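Local coordinates for probable aminotransferase (Pseudomonas aeruginosa, PDB 5YKR), which is probably a pyridoxal-phosphate-dependent enzyme of the class-III aminotransferase family, here an assembly of two copies of the chain, at residues F23-R35 with R68-F80. Residues are numbered along the deposited sequence; the frame is centred on the assembly and turned at random.
Sequences FDELHPRSAQAYR and RVTDIDGQQYVDF
D73, at the tip of a beta hairpin, reaches the first turn of helix 28-37 and binds the backbone N-H groups of R29 and S30. Its CB lies 3.9 Å from the carbonyl O of L26. With CG anti to the carbonyl carbon (chi1 -73°), the carboxylate comes up against the helix start. OD1 takes R29 N at 2.8 Å on its syn lone pair (161° at the hydrogen) and also brushes P28 CD. OD2 accepts S30 N at 3.1 Å, 22° out of the carboxylate plane, and receives a second bond from water 2, which also bonds to S30 OG and, weakly, to D71 OD2; S30 OG is also hydrogen-bonded to L60 N. The buried H27 occupies the N-cap position; its ND1 donates to F23 O, its NE2 binds water 1, and D71 OD2 and Y77 OH stand at the ring edge, Y77 OH 3.0 Å from NE2. Y77 OH itself donates to D71 OD2 at 2.7 Å. The R29 guanidinium lays one face over I72 O, and I72 CD1 packs 4.4 Å from A33 CB, beside E115 and L118 of the second subunit. A beta hairpin thus docks its type I turn, D71-G74, on a helix start.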
loop_
_atom_site.group_PDB
_atom_site.type_symbol
_atom_site.label_atom_id
_atom_site.label_comp_id
_atom_site.label_asym_id
_atom_site.label_seq_id
_atom_site.Cartn_x
_atom_site.Cartn_y
_atom_site.Cartn_z
ATOM N N PHE A 23 7.321 25.954 21.736
ATOM C CA PHE A 23 7.642 24.738 20.997
ATOM C C PHE A 23 9.099 24.827 20.445
ATOM O O PHE A 23 9.880 23.863 20.515
ATOM C CB PHE A 23 6.648 24.512 19.871
ATOM C CG PHE A 23 7.011 23.360 19.010
ATOM C CD1 PHE A 23 7.924 23.512 17.969
ATOM C CD2 PHE A 23 6.505 22.103 19.285
ATOM C CE1 PHE A 23 8.293 22.427 17.201
ATOM C CE2 PHE A 23 6.887 21.003 18.520
ATOM C CZ PHE A 23 7.791 21.170 17.470
ATOM N N ASP A 24 9.435 25.983 19.892
ATOM C CA ASP A 24 10.791 26.203 19.368
ATOM C C ASP A 24 11.847 26.064 20.481
ATOM O O ASP A 24 12.895 25.428 20.284
ATOM C CB ASP A 24 10.916 27.597 18.751
ATOM C CG ASP A 24 9.996 27.831 17.552
ATOM O OD1 ASP A 24 9.593 26.852 16.905
ATOM O OD2 ASP A 24 9.731 29.048 17.231
ATOM N N GLU A 25 11.561 26.646 21.638
ATOM C CA GLU A 25 12.496 26.627 22.761
ATOM C C GLU A 25 12.709 25.224 23.310
ATOM O O GLU A 25 13.820 24.876 23.636
ATOM C CB GLU A 25 12.033 27.522 23.904
ATOM C CG GLU A 25 12.005 29.003 23.629
ATOM C CD GLU A 25 11.219 29.776 24.700
ATOM O OE1 GLU A 25 10.931 29.223 25.826
ATOM O OE2 GLU A 25 10.870 30.950 24.398
ATOM N N LEU A 26 11.642 24.440 23.386
ATOM C CA LEU A 26 11.695 23.094 23.968
ATOM C C LEU A 26 12.238 22.043 23.031
ATOM O O LEU A 26 12.717 21.013 23.512
ATOM C CB LEU A 26 10.271 22.658 24.377
ATOM C CG LEU A 26 9.686 23.306 25.635
ATOM C CD1 LEU A 26 8.220 22.921 25.772
ATOM C CD2 LEU A 26 10.443 22.893 26.894
ATOM N N HIS A 27 12.141 22.258 21.711
ATOM C CA HIS A 27 12.504 21.187 20.756
ATOM C C HIS A 27 13.561 21.611 19.724
ATOM O O HIS A 27 13.374 21.398 18.523
ATOM C CB HIS A 27 11.234 20.646 20.085
ATOM C CG HIS A 27 10.094 20.400 21.031
ATOM N ND1 HIS A 27 9.117 21.351 21.300
ATOM C CD2 HIS A 27 9.790 19.318 21.801
ATOM C CE1 HIS A 27 8.256 20.843 22.166
ATOM N NE2 HIS A 27 8.642 19.620 22.498
ATOM N N PRO A 28 14.718 22.126 20.177
ATOM C CA PRO A 28 15.657 22.667 19.182
ATOM C C PRO A 28 16.288 21.630 18.245
ATOM O O PRO A 28 16.539 21.922 17.090
ATOM C CB PRO A 28 16.716 23.385 20.048
ATOM C CG PRO A 28 16.667 22.669 21.371
ATOM C CD PRO A 28 15.188 22.356 21.544
ATOM N N ARG A 29 16.552 20.440 18.741
ATOM C CA ARG A 29 17.135 19.417 17.902
ATOM C C ARG A 29 16.135 18.926 16.839
ATOM O O ARG A 29 16.538 18.694 15.713
ATOM C CB ARG A 29 17.679 18.258 18.726
ATOM C CG ARG A 29 18.814 18.651 19.636
ATOM C CD ARG A 29 19.231 17.523 20.544
ATOM N NE ARG A 29 19.793 16.404 19.813
ATOM C CZ ARG A 29 20.326 15.331 20.392
ATOM N NH1 ARG A 29 20.404 15.224 21.730
ATOM N NH2 ARG A 29 20.825 14.367 19.629
ATOM N N SER A 30 14.853 18.815 17.158
ATOM C CA SER A 30 13.865 18.503 16.106
ATOM C C SER A 30 13.801 19.613 15.071
ATOM O O SER A 30 13.702 19.319 13.880
ATOM C CB SER A 30 12.478 18.182 16.705
ATOM O OG SER A 30 12.500 16.873 17.222
ATOM N N ALA A 31 13.916 20.871 15.516
ATOM C CA ALA A 31 13.912 22.007 14.574
ATOM C C ALA A 31 15.130 21.994 13.659
ATOM O O ALA A 31 15.028 22.256 12.473
ATOM C CB ALA A 31 13.787 23.327 15.317
ATOM N N GLN A 32 16.283 21.673 14.211
ATOM C CA GLN A 32 17.500 21.532 13.421
ATOM C C GLN A 32 17.349 20.400 12.415
ATOM O O GLN A 32 17.727 20.523 11.230
ATOM C CB GLN A 32 18.690 21.310 14.364
ATOM C CG GLN A 32 20.049 20.979 13.764
ATOM C CD GLN A 32 21.118 20.770 14.874
ATOM O OE1 GLN A 32 20.825 20.286 16.007
ATOM N NE2 GLN A 32 22.364 21.148 14.568
ATOM N N ALA A 33 16.794 19.288 12.882
ATOM C CA ALA A 33 16.536 18.160 11.988
ATOM C C ALA A 33 15.602 18.555 10.845
ATOM O O ALA A 33 15.773 18.113 9.725
ATOM C CB ALA A 33 15.981 16.975 12.755
ATOM N N TYR A 34 14.584 19.362 11.128
ATOM C CA TYR A 34 13.650 19.812 10.090
ATOM C C TYR A 34 14.362 20.612 9.009
ATOM O O TYR A 34 14.105 20.406 7.829
ATOM C CB TYR A 34 12.517 20.634 10.698
ATOM C CG TYR A 34 11.397 20.945 9.763
ATOM C CD1 TYR A 34 10.673 19.944 9.151
ATOM C CD2 TYR A 34 11.051 22.272 9.476
ATOM C CE1 TYR A 34 9.623 20.248 8.286
ATOM C CE2 TYR A 34 9.998 22.579 8.635
ATOM C CZ TYR A 34 9.293 21.564 8.028
ATOM O OH TYR A 34 8.267 21.905 7.173
ATOM N N ARG A 35 15.271 21.494 9.401
ATOM C CA ARG A 35 16.028 22.267 8.410
ATOM C C ARG A 35 16.785 21.339 7.467
ATOM O O ARG A 35 16.836 21.545 6.245
ATOM C CB ARG A 35 16.994 23.242 9.095
ATOM C CG ARG A 35 16.303 24.412 9.784
ATOM C CD ARG A 35 17.305 25.520 10.215
ATOM N NE ARG A 35 17.958 25.081 11.454
ATOM C CZ ARG A 35 19.207 24.590 11.597
ATOM N NH1 ARG A 35 20.043 24.476 10.557
ATOM N NH2 ARG A 35 19.617 24.198 12.816
ATOM N N ARG A 68 4.396 5.469 25.818
ATOM C CA ARG A 68 5.435 6.447 26.121
ATOM C C ARG A 68 6.291 6.705 24.917
ATOM O O ARG A 68 6.714 5.769 24.229
ATOM C CB ARG A 68 6.300 5.965 27.297
ATOM C CG ARG A 68 5.518 5.962 28.613
ATOM C CD ARG A 68 6.338 5.534 29.841
ATOM N NE ARG A 68 7.222 6.585 30.343
ATOM C CZ ARG A 68 8.113 6.445 31.331
ATOM N NH1 ARG A 68 8.294 5.288 31.966
ATOM N NH2 ARG A 68 8.847 7.487 31.681
ATOM N N VAL A 69 6.543 7.965 24.628
ATOM C CA VAL A 69 7.425 8.386 23.524
ATOM C C VAL A 69 8.487 9.328 24.079
ATOM O O VAL A 69 8.131 10.196 24.870
ATOM C CB VAL A 69 6.603 9.089 22.444
ATOM C CG1 VAL A 69 7.487 9.697 21.330
ATOM C CG2 VAL A 69 5.617 8.116 21.861
ATOM N N THR A 70 9.724 9.189 23.633
ATOM C CA THR A 70 10.784 10.128 23.937
ATOM C C THR A 70 11.321 10.681 22.634
ATOM O O THR A 70 11.616 9.914 21.717
ATOM C CB THR A 70 11.933 9.456 24.719
ATOM O OG1 THR A 70 11.432 8.848 25.909
ATOM C CG2 THR A 70 13.004 10.441 25.070
ATOM N N ASP A 71 11.405 11.996 22.526
ATOM C CA ASP A 71 11.933 12.643 21.323
ATOM C C ASP A 71 13.462 12.845 21.392
ATOM O O ASP A 71 14.100 12.540 22.390
ATOM C CB ASP A 71 11.141 13.911 20.985
ATOM C CG ASP A 71 11.416 15.092 21.902
ATOM O OD1 ASP A 71 12.430 15.067 22.624
ATOM O OD2 ASP A 71 10.625 16.073 21.825
ATOM N N ILE A 72 14.041 13.378 20.332
ATOM C CA ILE A 72 15.478 13.541 20.281
ATOM C C ILE A 72 16.004 14.683 21.121
ATOM O O ILE A 72 17.210 14.778 21.312
ATOM C CB ILE A 72 16.003 13.631 18.831
ATOM C CG1 ILE A 72 15.464 14.852 18.085
ATOM C CG2 ILE A 72 15.723 12.311 18.058
ATOM C CD1 ILE A 72 16.212 15.099 16.777
ATOM N N ASP A 73 15.101 15.544 21.625
ATOM C CA ASP A 73 15.435 16.555 22.625
ATOM C C ASP A 73 15.328 16.018 24.064
ATOM O O ASP A 73 15.522 16.776 25.014
ATOM C CB ASP A 73 14.584 17.805 22.433
ATOM C CG ASP A 73 15.011 18.604 21.212
ATOM O OD1 ASP A 73 16.073 19.300 21.285
ATOM O OD2 ASP A 73 14.279 18.553 20.193
ATOM N N GLY A 74 14.990 14.733 24.235
ATOM C CA GLY A 74 14.812 14.174 25.558
ATOM C C GLY A 74 13.499 14.447 26.233
ATOM O O GLY A 74 13.306 14.048 27.379
ATOM N N GLN A 75 12.568 15.095 25.530
ATOM C CA GLN A 75 11.240 15.296 26.059
ATOM C C GLN A 75 10.490 13.993 26.038
ATOM O O GLN A 75 10.611 13.206 25.055
ATOM C CB GLN A 75 10.466 16.319 25.239
ATOM C CG GLN A 75 11.054 17.711 25.276
ATOM C CD GLN A 75 10.768 18.392 26.572
ATOM O OE1 GLN A 75 11.656 18.535 27.380
ATOM N NE2 GLN A 75 9.490 18.735 26.811
ATOM N N GLN A 76 9.690 13.770 27.059
ATOM C CA GLN A 76 8.893 12.548 27.212
ATOM C C GLN A 76 7.439 12.882 27.100
ATOM O O GLN A 76 6.996 13.904 27.605
ATOM C CB GLN A 76 9.195 11.848 28.543
ATOM C CG GLN A 76 10.613 11.308 28.575
ATOM C CD GLN A 76 10.880 10.362 29.738
ATOM O OE1 GLN A 76 10.068 9.490 30.099
ATOM N NE2 GLN A 76 12.033 10.556 30.347
ATOM N N TYR A 77 6.664 11.982 26.490
ATOM C CA TYR A 77 5.258 12.166 26.243
ATOM C C TYR A 77 4.483 10.912 26.611
ATOM O O TYR A 77 5.016 9.797 26.481
ATOM C CB TYR A 77 4.993 12.449 24.744
ATOM C CG TYR A 77 5.828 13.562 24.161
ATOM C CD1 TYR A 77 7.120 13.327 23.750
ATOM C CD2 TYR A 77 5.342 14.865 24.071
ATOM C CE1 TYR A 77 7.935 14.358 23.283
ATOM C CE2 TYR A 77 6.108 15.883 23.541
ATOM C CZ TYR A 77 7.416 15.636 23.152
ATOM O OH TYR A 77 8.156 16.697 22.661
ATOM N N VAL A 78 3.231 11.101 27.022
ATOM C CA VAL A 78 2.234 10.056 26.951
ATOM C C VAL A 78 1.518 10.237 25.599
ATOM O O VAL A 78 1.182 11.347 25.161
ATOM C CB VAL A 78 1.203 9.994 28.096
ATOM C CG1 VAL A 78 0.641 11.296 28.395
ATOM C CG2 VAL A 78 0.066 9.064 27.749
ATOM N N ASP A 79 1.365 9.110 24.905
ATOM C CA ASP A 79 0.885 9.078 23.528
ATOM C C ASP A 79 -0.528 8.566 23.459
ATOM O O ASP A 79 -0.790 7.351 23.652
ATOM C CB ASP A 79 1.846 8.239 22.689
ATOM C CG ASP A 79 1.606 8.375 21.206
ATOM O OD1 ASP A 79 0.636 9.061 20.801
ATOM O OD2 ASP A 79 2.363 7.743 20.416
ATOM N N PHE A 80 -1.468 9.490 23.159
ATOM C CA PHE A 80 -2.845 9.170 22.808
ATOM C C PHE A 80 -3.132 9.218 21.286
ATOM O O PHE A 80 -4.266 9.006 20.842
ATOM C CB PHE A 80 -3.832 10.121 23.553
ATOM C CG PHE A 80 -3.935 9.893 25.037
ATOM C CD1 PHE A 80 -4.688 8.861 25.525
ATOM C CD2 PHE A 80 -3.213 10.651 25.931
ATOM C CE1 PHE A 80 -4.797 8.626 26.876
ATOM C CE2 PHE A 80 -3.316 10.414 27.301
ATOM C CZ PHE A 80 -4.114 9.432 27.754
HETATM O O HOH W 1 7.204 19.030 24.809
HETATM O O HOH W 2 12.118 17.215 19.823
#